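Local coordinates for type-2 ice-structuring protein (Brachyopsis rostratus, PDB 2ZIB) that binds to ice crystals and inhibits their growth, protecting fish blood from freezing in subzero sea water, at residues L33-A36 against N37-K41; A46-S50 against L51-L55. One frame throughout, in Å; residues are numbered along the deposited sequence.

Contact 1: L33-A36 against N37-K41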
loop_
_atom_site.group_PDB
_atom_site.type_symbol
_atom_site.label_atom_id
_atom_site.label_comp_id
_atom_site.label_asym_id
_atom_site.label_seq_id
_atom_site.Cartn_x
_atom_site.Cartn_y
_atom_site.Cartn_z
ATOM N N LEU A 33 -12.552 2.140 -0.061
ATOM C CA LEU A 33 -13.082 0.814 0.317
ATOM C C LEU A 33 -11.940 -0.123 0.607
ATOM O O LEU A 33 -12.064 -0.960 1.512
ATOM C CB LEU A 33 -13.976 0.241 -0.790
ATOM C CG LEU A 33 -15.477 0.408 -0.514
ATOM C CD1 LEU A 33 -15.847 1.899 -0.448
ATOM C CD2 LEU A 33 -16.280 -0.349 -1.570
ATOM N N ALA A 34 -10.834 -0.030 -0.138
ATOM C CA ALA A 34 -9.720 -0.949 0.086
ATOM C C ALA A 34 -9.113 -0.698 1.488
ATOM O O ALA A 34 -8.767 -1.660 2.215
ATOM C CB ALA A 34 -8.665 -0.778 -1.012
ATOM N N GLU A 35 -8.951 0.560 1.890
ATOM C CA GLU A 35 -8.465 0.854 3.241
ATOM C C GLU A 35 -9.450 0.326 4.301
ATOM O O GLU A 35 -9.040 -0.333 5.264
ATOM C CB GLU A 35 -8.214 2.348 3.403
ATOM C CG GLU A 35 -7.959 2.753 4.857
ATOM C CD GLU A 35 -6.676 2.220 5.466
ATOM O OE1 GLU A 35 -5.754 1.756 4.749
ATOM O OE2 GLU A 35 -6.549 2.354 6.709
ATOM N N ALA A 36 -10.748 0.559 4.116
ATOM C CA ALA A 36 -11.739 0.057 5.076
ATOM C C ALA A 36 -11.721 -1.452 5.161
ATOM O O ALA A 36 -11.867 -2.048 6.236
ATOM C CB ALA A 36 -13.119 0.542 4.675
ATOM N N ASN A 37 -11.527 -2.124 4.022
ATOM C CA ASN A 37 -11.415 -3.571 3.948
ATOM C C ASN A 37 -10.210 -4.051 4.781
ATOM O O ASN A 37 -10.316 -4.958 5.625
ATOM C CB ASN A 37 -11.303 -3.953 2.458
ATOM C CG ASN A 37 -11.274 -5.445 2.205
ATOM O OD1 ASN A 37 -10.291 -5.936 1.514
ATOM N ND2 ASN A 37 -12.229 -6.142 2.644
ATOM N N CYS A 38 -9.062 -3.401 4.600
ATOM C CA CYS A 38 -7.876 -3.761 5.374
ATOM C C CYS A 38 -8.108 -3.540 6.869
ATOM O O CYS A 38 -7.677 -4.384 7.688
ATOM C CB CYS A 38 -6.664 -2.938 4.929
ATOM S SG CYS A 38 -6.092 -3.251 3.251
ATOM N N VAL A 39 -8.798 -2.456 7.250
ATOM C CA VAL A 39 -9.090 -2.204 8.667
ATOM C C VAL A 39 -10.013 -3.292 9.217
ATOM O O VAL A 39 -9.784 -3.812 10.323
ATOM C CB VAL A 39 -9.688 -0.777 8.850
ATOM C CG1 VAL A 39 -10.236 -0.553 10.289
ATOM C CG2 VAL A 39 -8.628 0.283 8.549
ATOM N N ASN A 40 -11.044 -3.712 8.462
ATOM C CA ASN A 40 -11.885 -4.805 8.929
ATOM C C ASN A 40 -11.072 -6.063 9.180
ATOM O O ASN A 40 -11.383 -6.845 10.087
ATOM C CB ASN A 40 -12.979 -5.115 7.876
ATOM C CG ASN A 40 -14.107 -4.128 7.891
ATOM O OD1 ASN A 40 -14.365 -3.441 8.893
ATOM N ND2 ASN A 40 -14.806 -4.011 6.745
ATOM N N LYS A 41 -10.008 -6.244 8.395
ATOM C CA LYS A 41 -9.134 -7.418 8.478
ATOM C C LYS A 41 -7.999 -7.224 9.465
ATOM O O LYS A 41 -7.135 -8.095 9.545
ATOM C CB LYS A 41 -8.570 -7.763 7.087
ATOM C CG LYS A 41 -9.634 -8.200 6.083
ATOM C CD LYS A 41 -8.975 -8.409 4.692
ATOM C CE LYS A 41 -9.978 -8.676 3.622
ATOM N NZ LYS A 41 -10.917 -9.755 3.895
HETATM O O HOH W 1 -13.212 -0.572 8.308
#
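Glu35 and Val39, one helical turn apart, make the side-chain contact here: carboxylate oxygen Glu35 OE2 lies 3.5 Å from methyl Val39 CG2, and the two side chains run at a slant to each other. The same methyl is 3.4 Å from Glu35 O, because CG2 lies beside its own backbone N (CG1 takes the anti place, chi1 170°), the side that faces the preceding turn. Glu35 CG stands opposite the backbone N, and the chain then bends at chi2 (67°), which brings its far end back toward Val39. Four consecutive i to i+4 bonds carry the backbone, from Leu33 O with Asn37 N at 2.8 Å to Ala36 O with Asn40 N at 2.9 Å, and their regularity identifies one uninterrupted alpha helix. Ala36 O has a second donor, a water that also donates to Asn40 OD1, at 2.9 Å and 3.1 Å respectively. This bridge joins the Asn40 amide to the preceding turn. The disulfide sulfur Cys38 SG makes a close van der Waals approach to Ala34 O, at 3.3 Å. Beyond these turns, Glu35 has its main polar partners elsewhere: OE2 bonds His44 ND1, while OE1 receives Leu45 N and Thr81 OG1, so both carboxylate oxygens are satisfied and the chain is fixed at its far end. Lys41, the first residue to leave helical angles, ends the helix. Ala34 and Cys38 rest on Leu45 of strand 44-45, Val39 touches His44, and the Cys38-Cys128 disulfide fastens helix 31-40 to strand 124-131 in this C-type lectin fold.

Contact 2: A46-S50 against L51-L55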
loop_
_atom_site.group_PDB
_atom_site.type_symbol
_atom_site.label_atom_id
_atom_site.label_comp_id
_atom_site.label_asym_id
_atom_site.label_seq_id
_atom_site.Cartn_x
_atom_site.Cartn_y
_atom_site.Cartn_z
ATOM N N ALA A 46 -1.049 -1.352 2.756
ATOM C CA ALA A 46 0.361 -1.451 3.124
ATOM C C ALA A 46 1.068 -0.114 3.006
ATOM O O ALA A 46 0.946 0.606 2.006
ATOM C CB ALA A 46 1.046 -2.453 2.211
ATOM N N SER A 47 1.918 0.166 4.008
ATOM C CA SER A 47 2.956 1.186 3.878
ATOM C C SER A 47 4.263 0.503 3.484
ATOM O O SER A 47 4.475 -0.687 3.775
ATOM C CB SER A 47 3.096 1.959 5.182
ATOM O OG SER A 47 3.552 1.086 6.199
ATOM N N ILE A 48 5.148 1.254 2.828
ATOM C CA ILE A 48 6.380 0.724 2.264
ATOM C C ILE A 48 7.553 1.597 2.682
ATOM O O ILE A 48 7.524 2.829 2.534
ATOM C CB ILE A 48 6.280 0.669 0.737
ATOM C CG1 ILE A 48 5.043 -0.128 0.284
ATOM C CG2 ILE A 48 7.594 0.115 0.143
ATOM C CD1 ILE A 48 4.919 -0.343 -1.214
ATOM N N HIS A 49 8.580 0.968 3.261
ATOM C CA HIS A 49 9.630 1.734 3.965
ATOM C C HIS A 49 11.021 1.459 3.469
ATOM O O HIS A 49 11.973 1.987 4.034
ATOM C CB HIS A 49 9.542 1.439 5.468
ATOM C CG HIS A 49 8.230 1.871 6.026
ATOM N ND1 HIS A 49 7.955 3.194 6.249
ATOM C CD2 HIS A 49 7.080 1.187 6.261
ATOM C CE1 HIS A 49 6.689 3.313 6.620
ATOM N NE2 HIS A 49 6.146 2.100 6.658
ATOM N N SER A 50 11.142 0.675 2.406
ATOM C CA SER A 50 12.453 0.364 1.808
ATOM C C SER A 50 12.260 -0.222 0.455
ATOM O O SER A 50 11.179 -0.728 0.129
ATOM C CB SER A 50 13.240 -0.663 2.643
ATOM O OG SER A 50 12.564 -1.888 2.660
ATOM N N LEU A 51 13.341 -0.258 -0.330
ATOM C CA LEU A 51 13.282 -0.975 -1.590
ATOM C C LEU A 51 13.068 -2.445 -1.345
ATOM O O LEU A 51 12.400 -3.106 -2.135
ATOM C CB LEU A 51 14.559 -0.748 -2.422
ATOM C CG LEU A 51 14.516 -1.425 -3.806
ATOM C CD1 LEU A 51 13.397 -1.032 -4.790
ATOM C CD2 LEU A 51 15.898 -1.212 -4.494
ATOM N N GLU A 52 13.610 -2.969 -0.240
ATOM C CA GLU A 52 13.333 -4.372 0.092
ATOM C C GLU A 52 11.839 -4.682 0.190
ATOM O O GLU A 52 11.365 -5.689 -0.358
ATOM C CB GLU A 52 14.013 -4.696 1.419
ATOM C CG GLU A 52 13.991 -6.131 1.872
ATOM C CD GLU A 52 15.057 -6.357 2.931
ATOM O OE1 GLU A 52 14.970 -5.742 4.035
ATOM O OE2 GLU A 52 16.011 -7.102 2.655
ATOM N N GLU A 53 11.107 -3.819 0.877
ATOM C CA GLU A 53 9.642 -3.985 0.974
ATOM C C GLU A 53 8.962 -3.786 -0.364
ATOM O O GLU A 53 8.085 -4.562 -0.720
ATOM C CB GLU A 53 9.093 -3.029 2.030
ATOM C CG GLU A 53 9.301 -3.579 3.426
ATOM C CD GLU A 53 8.644 -2.750 4.495
ATOM O OE1 GLU A 53 8.232 -1.598 4.236
ATOM O OE2 GLU A 53 8.478 -3.265 5.635
ATOM N N GLN A 54 9.399 -2.782 -1.120
ATOM C CA GLN A 54 8.871 -2.515 -2.463
ATOM C C GLN A 54 8.965 -3.785 -3.284
ATOM O O GLN A 54 8.030 -4.178 -3.963
ATOM C CB GLN A 54 9.657 -1.368 -3.118
ATOM C CG GLN A 54 9.330 -1.102 -4.594
ATOM C CD GLN A 54 7.977 -0.414 -4.824
ATOM O OE1 GLN A 54 7.319 0.032 -3.868
ATOM N NE2 GLN A 54 7.552 -0.338 -6.075
ATOM N N LEU A 55 10.155 -4.403 -3.283
ATOM C CA LEU A 55 10.371 -5.571 -4.110
ATOM C C LEU A 55 9.607 -6.793 -3.589
ATOM O O LEU A 55 9.104 -7.596 -4.375
ATOM C CB LEU A 55 11.885 -5.876 -4.206
ATOM C CG LEU A 55 12.727 -4.827 -4.961
ATOM C CD1 LEU A 55 14.249 -5.195 -4.817
ATOM C CD2 LEU A 55 12.288 -4.699 -6.464
HETATM O O HOH W 2 12.760 -3.709 4.972
#
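The His49 imidazole and the Glu53 carboxylate lie side by side, pointing the same way with their planes 62° apart, so they are not stacked. Glu53 OE1 stands at the ring edge, near the imidazole plane, 3.6 Å from His49 CD2. Trp80 meets the ring with its plane also strongly inclined, while the ring nitrogens have different partners: His49 NE2 donates to Ser47 OG at 2.8 Å, the hydroxyl being tilted out of the ring plane, and ND1 bonds Asp87. Ser47 OG is also hydrogen-bonded to Asp82 OD2, which positions it for the ring. Glu53 OE1 accepts His49 N at 2.8 Å, met nearly along the carboxylate C-O axis, though the hydrogen bond is bent, N-H...O 141°. Glu53 can span this distance because its chain runs extended beyond CG.

Ser50 is the N-cap of helix 51-60. With chi1 at 64°, OG sits between the backbone N and the carbonyl carbon, where it accepts Glu53 N at 3.0 Å in a fairly straight bond. Ser50 O takes the next amide, Gln54 N, also at 3.0 Å. A water links Ser50 OG to Glu52 OE1. Ile48 CG2 packs 3.6 Å from Gln54 N, and CD1 is equally near Gln54 OE1, whose own bond goes to Trp115.

The pairing resembles a capping box, but the carboxylate grips the amide of His49, one residue ahead of the N-cap, so the reciprocal half is displaced. Ser50 OG satisfies the amide of Glu53, while the Glu53 carboxylate in return holds the incoming loop at His49 N. With Glu53 OE2 in a salt bridge to Arg20, the carboxylate is probably stabilised as an anion, and its position near the helix N terminus would be favourable to that charge.

Overall arrangement
Following the chain from its N terminus, contact 1 comes first, wholly within helix 31-40 and its end; contact 2 then spans the loop 46-50 and the first turn of helix 51-60. Short strand 44-45 intervenes. Neither encloses a long loop: each joins adjoining residues of one continuous stretch, and they lie in series, with no nesting or crossing. Their centres are 19 Å apart on opposite sides of the chain's centre, their nearest atoms about 5 Å apart without touching. Both helices are tied to the mixed sheet: helix 31-40 by the Cys38-Cys128 disulfide to strand 124-131, helix 51-60 through Gln54 to Trp115 of strand 115-118 and Glu53 to Arg20 of strand 20-26.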